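Local atomic coordinates of putative cytoplasmic protein (Salmonella enterica subsp. enterica serovar Typhimurium, PDB entry 4IQN), a protein that is of unknown function, a putative cytoplasmic protein of the DUF5066 family built of helices and small beta sheets. Residues 5-11 with 167-171; 34-38 with 48-52; 37-41 with 120-126. All coordinates share one frame; numbering follows the deposited sequence.

Interaction 1: 5-11 with 167-171; sequences DISLTNL and VEYLY
The phenol ring of Tyr171 slides between Ile6 and Leu11, which meet it from opposite faces. CG2 of Ile6 stands over one face, 4.1 Å from the ring centroid, and CD1 of Leu11 mirrors it over the other; both are CH-pi contacts, and both methyls lie toward the rim of the ring. Leu11 reaches this place because its CG is anti to the backbone N (chi1 179°), which carries the two methyls toward helix 166-174. There they part: CD1 takes the ring, while CD2 packs on CG1 of Val167 at 3.9 Å, and CB of Leu170 lies 4.1 Å from Leu11 CD1. At the ring edge CG1 of Val167 lies in plane, and it also touches the carbonyl O of Ile6. Leu8 adds a looser contact from its CD1 to CG2 of Val167. Ile6 also touches Gln191 and Trp192 of helix 190-207.

At the ring's outer end, Tyr171 OH donates to Ser7 O over 3.2 Å. That oxygen already accepts from Leu11 N in the first turn of helix 8-18, and the two donors approach from opposite faces of the carbonyl plane. Ser7 is also the N-cap, its OG accepting from Asn10 N at 3.0 Å. The tyrosine thus combines an apolar grip on its faces with a polar anchor at its hydroxyl, consistent with holding the start of helix 8-18 against helix 166-174.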
loop_
_atom_site.group_PDB
_atom_site.type_symbol
_atom_site.label_atom_id
_atom_site.label_comp_id
_atom_site.label_asym_id
_atom_site.label_seq_id
_atom_site.Cartn_x
_atom_site.Cartn_y
_atom_site.Cartn_z
ATOM N N ASP A 5 18.416 13.176 -7.290
ATOM C CA ASP A 5 17.134 13.880 -7.324
ATOM C C ASP A 5 15.973 12.883 -7.272
ATOM O O ASP A 5 15.762 12.110 -8.231
ATOM C CB ASP A 5 17.037 14.759 -8.576
ATOM C CG ASP A 5 16.272 16.070 -8.321
ATOM O OD1 ASP A 5 16.176 16.516 -7.151
ATOM O OD2 ASP A 5 15.772 16.668 -9.299
ATOM N N ILE A 6 15.219 12.921 -6.162
ATOM C CA ILE A 6 14.192 11.912 -5.869
ATOM C C ILE A 6 12.780 12.483 -5.695
ATOM O O ILE A 6 11.887 11.891 -5.000
ATOM C CB ILE A 6 14.607 11.026 -4.693
ATOM C CG1 ILE A 6 15.211 11.857 -3.567
ATOM C CG2 ILE A 6 15.628 9.996 -5.182
ATOM C CD1 ILE A 6 14.196 12.532 -2.671
ATOM N N SER A 7 12.571 13.609 -6.367
ATOM C CA SER A 7 11.275 14.273 -6.391
ATOM C C SER A 7 10.185 13.425 -7.052
ATOM O O SER A 7 10.420 12.533 -7.853
ATOM C CB SER A 7 11.380 15.593 -7.161
ATOM O OG SER A 7 11.592 15.339 -8.547
ATOM N N LEU A 8 8.951 13.750 -6.726
ATOM C CA LEU A 8 7.845 13.124 -7.389
ATOM C C LEU A 8 7.851 13.390 -8.920
ATOM O O LEU A 8 7.564 12.497 -9.728
ATOM C CB LEU A 8 6.561 13.595 -6.711
ATOM C CG LEU A 8 5.293 12.961 -7.168
ATOM C CD1 LEU A 8 5.392 11.443 -7.180
ATOM C CD2 LEU A 8 4.198 13.497 -6.242
ATOM N N THR A 9 8.228 14.600 -9.321
ATOM C CA THR A 9 8.246 14.973 -10.746
ATOM C C THR A 9 9.212 14.075 -11.499
ATOM O O THR A 9 8.880 13.547 -12.573
ATOM C CB THR A 9 8.639 16.450 -10.955
ATOM O OG1 THR A 9 7.579 17.282 -10.483
ATOM C CG2 THR A 9 8.858 16.761 -12.430
ATOM N N ASN A 10 10.402 13.908 -10.926
ATOM C CA ASN A 10 11.402 13.032 -11.497
ATOM C C ASN A 10 10.880 11.590 -11.565
ATOM O O ASN A 10 11.055 10.900 -12.582
ATOM C CB ASN A 10 12.739 13.141 -10.722
ATOM C CG ASN A 10 13.435 14.515 -10.871
ATOM O OD1 ASN A 10 14.445 14.782 -10.215
ATOM N ND2 ASN A 10 12.909 15.379 -11.719
ATOM N N LEU A 11 10.215 11.132 -10.504
ATOM C CA LEU A 11 9.679 9.782 -10.469
ATOM C C LEU A 11 8.687 9.528 -11.619
ATOM O O LEU A 11 8.760 8.513 -12.304
ATOM C CB LEU A 11 9.049 9.462 -9.123
ATOM C CG LEU A 11 8.448 8.056 -9.011
ATOM C CD1 LEU A 11 9.464 6.976 -9.374
ATOM C CD2 LEU A 11 7.975 7.883 -7.594
ATOM N N VAL A 167 6.920 6.529 -3.059
ATOM C CA VAL A 167 8.006 7.083 -3.853
ATOM C C VAL A 167 9.266 6.216 -3.714
ATOM O O VAL A 167 9.828 5.790 -4.718
ATOM C CB VAL A 167 8.307 8.546 -3.491
ATOM C CG1 VAL A 167 9.488 9.112 -4.271
ATOM C CG2 VAL A 167 7.069 9.430 -3.754
ATOM N N GLU A 168 9.674 5.934 -2.500
ATOM C CA GLU A 168 10.830 5.065 -2.276
ATOM C C GLU A 168 10.587 3.664 -2.862
ATOM O O GLU A 168 11.464 3.098 -3.520
ATOM C CB GLU A 168 11.156 4.973 -0.790
ATOM C CG GLU A 168 12.323 4.030 -0.490
ATOM C CD GLU A 168 12.824 4.040 0.929
ATOM O OE1 GLU A 168 12.173 4.616 1.834
ATOM O OE2 GLU A 168 13.911 3.441 1.161
ATOM N N TYR A 169 9.397 3.115 -2.634
ATOM C CA TYR A 169 9.050 1.814 -3.160
ATOM C C TYR A 169 9.235 1.782 -4.680
ATOM O O TYR A 169 9.885 0.877 -5.230
ATOM C CB TYR A 169 7.610 1.417 -2.746
ATOM C CG TYR A 169 7.085 0.204 -3.455
ATOM C CD1 TYR A 169 7.410 -1.084 -3.027
ATOM C CD2 TYR A 169 6.287 0.322 -4.594
ATOM C CE1 TYR A 169 6.961 -2.200 -3.688
ATOM C CE2 TYR A 169 5.801 -0.781 -5.259
ATOM C CZ TYR A 169 6.135 -2.057 -4.819
ATOM O OH TYR A 169 5.684 -3.178 -5.494
ATOM N N LEU A 170 8.684 2.775 -5.382
ATOM C CA LEU A 170 8.750 2.767 -6.828
ATOM C C LEU A 170 10.162 2.999 -7.385
ATOM O O LEU A 170 10.531 2.380 -8.402
ATOM C CB LEU A 170 7.759 3.772 -7.428
ATOM C CG LEU A 170 6.319 3.310 -7.310
ATOM C CD1 LEU A 170 5.435 4.427 -7.868
ATOM C CD2 LEU A 170 6.036 2.010 -8.054
ATOM N N TYR A 171 10.943 3.875 -6.761
ATOM C CA TYR A 171 12.329 4.065 -7.205
ATOM C C TYR A 171 13.058 2.730 -7.165
ATOM O O TYR A 171 13.864 2.406 -8.069
ATOM C CB TYR A 171 13.063 5.103 -6.348
ATOM C CG TYR A 171 12.993 6.518 -6.885
ATOM C CD1 TYR A 171 13.803 6.934 -7.948
ATOM C CD2 TYR A 171 12.112 7.431 -6.361
ATOM C CE1 TYR A 171 13.730 8.216 -8.446
ATOM C CE2 TYR A 171 12.052 8.737 -6.852
ATOM C CZ TYR A 171 12.850 9.128 -7.898
ATOM O OH TYR A 171 12.785 10.432 -8.403
#

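Interaction 2: 34-38 with 48-52; sequences RLRVR and TTELP
Val37 and Thr49 form the hydrogen-bonded pair of a short antiparallel ladder. Val37 N donates to Thr49 O at 3.0 Å in an almost straight bond (177°), and Thr49 N returns a bond of 2.8 Å to Val37 O. The next pair, Arg38 with Thr48, is non-hydrogen-bonded. Beyond the ladder a water takes over, donating to Leu35 O and accepting from Leu51 N, so that the separating backbones remain linked.

The polar side chains gather around Arg36. Bends at chi2 and chi3 fold its chain back across the neighbouring strand, laying one guanidinium face over the Thr49-Glu50 peptide, with Thr49 C 3.6 Å above the plane. NH2 donates to Thr48 OG1, in the guanidinium plane, at 3.2 Å, and NE adds a weak bond to the same oxygen. NH1 makes a salt bridge of 2.9 Å with Glu50 OE2, met from above the carboxylate, whose plane stands 74° from the guanidinium.

Apolar contacts are made by Leu51, whose CD1 presses on the Arg36 backbone while CD2 reaches CB of Leu35 at 3.9 Å. Next to them CG1 of Val37 touches CG2 of Thr49 at 3.8 Å.

Strands 36-38 and 48-49 make a beta hairpin at one side of a three-stranded mixed sheet. Strand 86-87 runs parallel along the other flank of 36-38, and its Ile87 packs against both Val37 and Leu51.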
loop_
_atom_site.group_PDB
_atom_site.type_symbol
_atom_site.label_atom_id
_atom_site.label_comp_id
_atom_site.label_asym_id
_atom_site.label_seq_id
_atom_site.Cartn_x
_atom_site.Cartn_y
_atom_site.Cartn_z
ATOM N N ARG A 34 -11.456 15.093 -6.521
ATOM C CA ARG A 34 -12.560 14.605 -5.685
ATOM C C ARG A 34 -12.132 13.467 -4.744
ATOM O O ARG A 34 -12.859 13.132 -3.795
ATOM C CB ARG A 34 -13.719 14.036 -6.533
ATOM C CG ARG A 34 -14.244 14.868 -7.691
ATOM C CD ARG A 34 -15.113 13.986 -8.604
ATOM N NE ARG A 34 -16.338 13.503 -7.948
ATOM C CZ ARG A 34 -16.616 12.247 -7.558
ATOM N NH1 ARG A 34 -15.753 11.239 -7.694
ATOM N NH2 ARG A 34 -17.796 11.996 -6.993
ATOM N N LEU A 35 -10.994 12.846 -5.014
ATOM C CA LEU A 35 -10.620 11.632 -4.284
ATOM C C LEU A 35 -10.226 11.911 -2.843
ATOM O O LEU A 35 -9.545 12.884 -2.540
ATOM C CB LEU A 35 -9.494 10.871 -4.991
ATOM C CG LEU A 35 -9.801 10.368 -6.417
ATOM C CD1 LEU A 35 -8.535 9.749 -6.975
ATOM C CD2 LEU A 35 -10.938 9.358 -6.459
ATOM N N ARG A 36 -10.689 11.034 -1.970
ATOM C CA ARG A 36 -10.328 11.014 -0.561
ATOM C C ARG A 36 -10.126 9.550 -0.186
ATOM O O ARG A 36 -10.507 8.654 -0.948
ATOM C CB ARG A 36 -11.454 11.623 0.280
ATOM C CG ARG A 36 -11.752 13.085 -0.054
ATOM C CD ARG A 36 -10.846 14.080 0.644
ATOM N NE ARG A 36 -11.067 14.022 2.083
ATOM C CZ ARG A 36 -10.368 14.686 2.993
ATOM N NH1 ARG A 36 -9.375 15.499 2.636
ATOM N NH2 ARG A 36 -10.671 14.526 4.274
ATOM N N VAL A 37 -9.539 9.286 0.976
ATOM C CA VAL A 37 -9.420 7.905 1.453
ATOM C C VAL A 37 -9.968 7.819 2.887
ATOM O O VAL A 37 -9.757 8.737 3.703
ATOM C CB VAL A 37 -7.944 7.372 1.334
ATOM C CG1 VAL A 37 -6.988 8.289 2.026
ATOM C CG2 VAL A 37 -7.831 5.926 1.854
ATOM N N ARG A 38 -10.677 6.730 3.203
ATOM C CA ARG A 38 -11.018 6.463 4.609
ATOM C C ARG A 38 -9.784 6.518 5.514
ATOM O O ARG A 38 -8.707 6.055 5.123
ATOM C CB ARG A 38 -11.753 5.129 4.745
ATOM C CG ARG A 38 -13.154 5.176 4.154
ATOM C CD ARG A 38 -14.089 5.938 5.053
ATOM N NE ARG A 38 -15.490 5.809 4.617
ATOM C CZ ARG A 38 -16.269 4.785 4.928
ATOM N NH1 ARG A 38 -15.800 3.790 5.680
ATOM N NH2 ARG A 38 -17.529 4.757 4.493
ATOM N N THR A 48 -12.686 10.555 6.643
ATOM C CA THR A 48 -11.753 10.458 5.518
ATOM C C THR A 48 -10.584 11.405 5.723
ATOM O O THR A 48 -10.606 12.274 6.630
ATOM C CB THR A 48 -12.450 10.795 4.188
ATOM O OG1 THR A 48 -12.848 12.158 4.215
ATOM C CG2 THR A 48 -13.699 9.943 3.968
ATOM N N THR A 49 -9.559 11.224 4.892
ATOM C CA THR A 49 -8.371 12.042 4.920
ATOM C C THR A 49 -7.809 12.121 3.495
ATOM O O THR A 49 -8.432 11.600 2.554
ATOM C CB THR A 49 -7.353 11.446 5.919
ATOM O OG1 THR A 49 -6.302 12.381 6.128
ATOM C CG2 THR A 49 -6.778 10.075 5.424
ATOM N N GLU A 50 -6.644 12.756 3.334
ATOM C CA GLU A 50 -6.065 13.032 2.000
ATOM C C GLU A 50 -5.311 11.839 1.428
ATOM O O GLU A 50 -4.690 11.067 2.185
ATOM C CB GLU A 50 -5.096 14.222 2.063
ATOM C CG GLU A 50 -5.746 15.580 2.352
ATOM C CD GLU A 50 -6.069 15.817 3.824
ATOM O OE1 GLU A 50 -5.323 15.341 4.721
ATOM O OE2 GLU A 50 -7.093 16.503 4.086
ATOM N N LEU A 51 -5.351 11.710 0.103
ATOM C CA LEU A 51 -4.505 10.746 -0.594
ATOM C C LEU A 51 -3.057 11.209 -0.483
ATOM O O LEU A 51 -2.797 12.420 -0.302
ATOM C CB LEU A 51 -4.867 10.631 -2.078
ATOM C CG LEU A 51 -5.841 9.560 -2.475
ATOM C CD1 LEU A 51 -7.206 9.834 -1.845
ATOM C CD2 LEU A 51 -5.963 9.493 -3.967
ATOM N N PRO A 52 -2.098 10.262 -0.593
ATOM C CA PRO A 52 -0.735 10.732 -0.705
ATOM C C PRO A 52 -0.475 11.319 -2.090
ATOM O O PRO A 52 -1.090 10.870 -3.071
ATOM C CB PRO A 52 0.096 9.464 -0.498
ATOM C CG PRO A 52 -0.779 8.352 -0.978
ATOM C CD PRO A 52 -2.207 8.807 -0.650
HETATM O O HOH W 1 -7.087 13.529 -1.274
#

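Interaction 3: 37-41 with 120-126; sequences VRKYR and PRLPALI
Arg41 is sandwiched between two leucines of 120-126. Its guanidinium has CB of Leu122 over the centre of one face and CD1 of Leu125 over the centre of the other, the latter 3.5 Å above the plane. NE and NH2 turn side-on to a single acceptor, Pro123 O, each at 2.9 Å, though both bonds are bent, with angles near 138°. The chain bends at chi2, and a nearly eclipsed chi3 of -17° curls the group back to that carbonyl. NH2 also forms a salt bridge with Glu210, so the buried charge is probably balanced there.

The backbones also meet closely: Arg41 N donates to Leu122 O in a nearly straight bond of 3.0 Å (175°), and Ala124 N donates to Lys39 O at the same length. Together these bonds make a single beta bridge between Tyr40 and Pro123, an isolated link that ties the chain just past strand 36-38 to the entry of strand 124-128, an outer strand of the four-stranded antiparallel sheet. Packing is tightest at Ala124, whose CB makes an unusually short contact of 3.0 Å with Arg38 O, a buried carbonyl with no hydrogen-bonding partner in the model. Farther along, CG2 of Val37 touches CD1 of Ile126 at 4.0 Å, beside Ile140 of strand 135-140.

The other end is looser. The CA-CB bond of Tyr40 points away from 120-126, yet CB and the ring edge still meet Leu122 O, CD1 of Tyr40 lying 3.8 Å from it; CG of Lys39 covers one ring face. Pro120 and Arg121 are exposed and add little to the contact.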
loop_
_atom_site.group_PDB
_atom_site.type_symbol
_atom_site.label_atom_id
_atom_site.label_comp_id
_atom_site.label_asym_id
_atom_site.label_seq_id
_atom_site.Cartn_x
_atom_site.Cartn_y
_atom_site.Cartn_z
ATOM N N VAL A 37 -9.539 9.286 0.976
ATOM C CA VAL A 37 -9.420 7.905 1.453
ATOM C C VAL A 37 -9.968 7.819 2.887
ATOM O O VAL A 37 -9.757 8.737 3.703
ATOM C CB VAL A 37 -7.944 7.372 1.334
ATOM C CG1 VAL A 37 -6.988 8.289 2.026
ATOM C CG2 VAL A 37 -7.831 5.926 1.854
ATOM N N ARG A 38 -10.677 6.730 3.203
ATOM C CA ARG A 38 -11.018 6.463 4.609
ATOM C C ARG A 38 -9.784 6.518 5.514
ATOM O O ARG A 38 -8.707 6.055 5.123
ATOM C CB ARG A 38 -11.753 5.129 4.745
ATOM C CG ARG A 38 -13.154 5.176 4.154
ATOM C CD ARG A 38 -14.089 5.938 5.053
ATOM N NE ARG A 38 -15.490 5.809 4.617
ATOM C CZ ARG A 38 -16.269 4.785 4.928
ATOM N NH1 ARG A 38 -15.800 3.790 5.680
ATOM N NH2 ARG A 38 -17.529 4.757 4.493
ATOM N N LYS A 39 -9.925 7.121 6.695
ATOM C CA LYS A 39 -8.826 7.246 7.654
ATOM C C LYS A 39 -8.567 5.946 8.421
ATOM O O LYS A 39 -7.417 5.661 8.786
ATOM C CB LYS A 39 -9.120 8.384 8.637
ATOM C CG LYS A 39 -8.114 8.677 9.742
ATOM C CD LYS A 39 -6.785 9.248 9.246
ATOM C CE LYS A 39 -5.791 9.543 10.383
ATOM N NZ LYS A 39 -6.035 10.834 11.059
ATOM N N TYR A 40 -9.615 5.166 8.660
ATOM C CA TYR A 40 -9.534 3.997 9.541
ATOM C C TYR A 40 -9.914 2.711 8.845
ATOM O O TYR A 40 -10.633 2.694 7.846
ATOM C CB TYR A 40 -10.430 4.211 10.767
ATOM C CG TYR A 40 -10.017 5.408 11.603
ATOM C CD1 TYR A 40 -8.893 5.355 12.365
ATOM C CD2 TYR A 40 -10.760 6.613 11.597
ATOM C CE1 TYR A 40 -8.473 6.431 13.115
ATOM C CE2 TYR A 40 -10.349 7.700 12.366
ATOM C CZ TYR A 40 -9.195 7.588 13.119
ATOM O OH TYR A 40 -8.725 8.605 13.878
ATOM N N ARG A 41 -9.390 1.603 9.373
ATOM C CA ARG A 41 -9.738 0.308 8.867
ATOM C C ARG A 41 -11.219 -0.063 9.091
ATOM O O ARG A 41 -11.848 -0.750 8.282
ATOM C CB ARG A 41 -8.856 -0.746 9.521
ATOM C CG ARG A 41 -8.985 -2.025 8.746
ATOM C CD ARG A 41 -7.694 -2.713 8.460
ATOM N NE ARG A 41 -6.518 -1.898 8.603
ATOM C CZ ARG A 41 -5.393 -2.348 9.143
ATOM N NH1 ARG A 41 -5.309 -3.612 9.557
ATOM N NH2 ARG A 41 -4.371 -1.539 9.281
ATOM N N PRO A 120 -10.295 -0.938 16.882
ATOM C CA PRO A 120 -10.868 0.293 16.319
ATOM C C PRO A 120 -9.855 1.423 15.996
ATOM O O PRO A 120 -10.190 2.364 15.270
ATOM C CB PRO A 120 -11.900 0.721 17.404
ATOM C CG PRO A 120 -11.407 0.085 18.676
ATOM C CD PRO A 120 -10.872 -1.238 18.203
ATOM N N ARG A 121 -8.649 1.337 16.565
ATOM C CA ARG A 121 -7.573 2.263 16.261
ATOM C C ARG A 121 -6.861 1.998 14.933
ATOM O O ARG A 121 -6.117 2.862 14.475
ATOM C CB ARG A 121 -6.548 2.295 17.420
ATOM C CG ARG A 121 -7.200 2.712 18.737
ATOM C CD ARG A 121 -6.186 3.118 19.809
ATOM N NE ARG A 121 -6.872 3.363 21.068
ATOM C CZ ARG A 121 -6.311 3.378 22.278
ATOM N NH1 ARG A 121 -5.034 3.166 22.431
ATOM N NH2 ARG A 121 -7.051 3.590 23.350
ATOM N N LEU A 122 -7.073 0.835 14.317
ATOM C CA LEU A 122 -6.239 0.444 13.146
ATOM C C LEU A 122 -6.450 1.447 11.999
ATOM O O LEU A 122 -7.580 1.884 11.753
ATOM C CB LEU A 122 -6.519 -0.975 12.691
ATOM C CG LEU A 122 -5.978 -2.104 13.582
ATOM C CD1 LEU A 122 -6.680 -3.409 13.202
ATOM C CD2 LEU A 122 -4.445 -2.216 13.446
ATOM N N PRO A 123 -5.364 1.859 11.333
ATOM C CA PRO A 123 -5.486 2.783 10.233
ATOM C C PRO A 123 -5.954 2.089 8.980
ATOM O O PRO A 123 -5.827 0.875 8.836
ATOM C CB PRO A 123 -4.051 3.276 10.017
ATOM C CG PRO A 123 -3.209 2.149 10.485
ATOM C CD PRO A 123 -3.948 1.547 11.630
ATOM N N ALA A 124 -6.482 2.872 8.053
ATOM C CA ALA A 124 -6.834 2.359 6.731
ATOM C C ALA A 124 -5.627 1.861 5.984
ATOM O O ALA A 124 -4.531 2.277 6.297
ATOM C CB ALA A 124 -7.529 3.422 5.904
ATOM N N LEU A 125 -5.860 1.001 5.003
ATOM C CA LEU A 125 -4.824 0.490 4.102
ATOM C C LEU A 125 -5.276 0.687 2.678
ATOM O O LEU A 125 -6.434 0.539 2.373
ATOM C CB LEU A 125 -4.578 -1.021 4.307
ATOM C CG LEU A 125 -4.194 -1.445 5.715
ATOM C CD1 LEU A 125 -4.219 -2.959 5.882
ATOM C CD2 LEU A 125 -2.822 -0.889 6.031
ATOM N N ILE A 126 -4.326 1.015 1.811
ATOM C CA ILE A 126 -4.520 0.973 0.378
ATOM C C ILE A 126 -3.615 -0.106 -0.150
ATOM O O ILE A 126 -2.381 -0.044 0.060
ATOM C CB ILE A 126 -4.191 2.322 -0.305
ATOM C CG1 ILE A 126 -5.164 3.438 0.120
ATOM C CG2 ILE A 126 -4.227 2.182 -1.814
ATOM C CD1 ILE A 126 -4.804 4.790 -0.490
#

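In the fold
Interactions 2 and 3 share Val37 and Arg38 and touch each other where Thr49 CG2 packs on Lys39 CD. Through strand 36-38 and the residues after it, the two small sheets are joined by one short segment. Interaction 1 stands apart, its centre about 21 Å from that of interaction 2 and 25 Å from that of interaction 3, and joins the loop and first turn of helix 8-18 to helix 166-174. Interaction 3 lies deepest, about 12 Å from the centre of the chain with seven of twelve touching residues buried; interactions 2 and 1 follow at about 14 and 16 Å. Backbone pairing and arginine bonds dominate interactions 2 and 3, aromatic packing interaction 1.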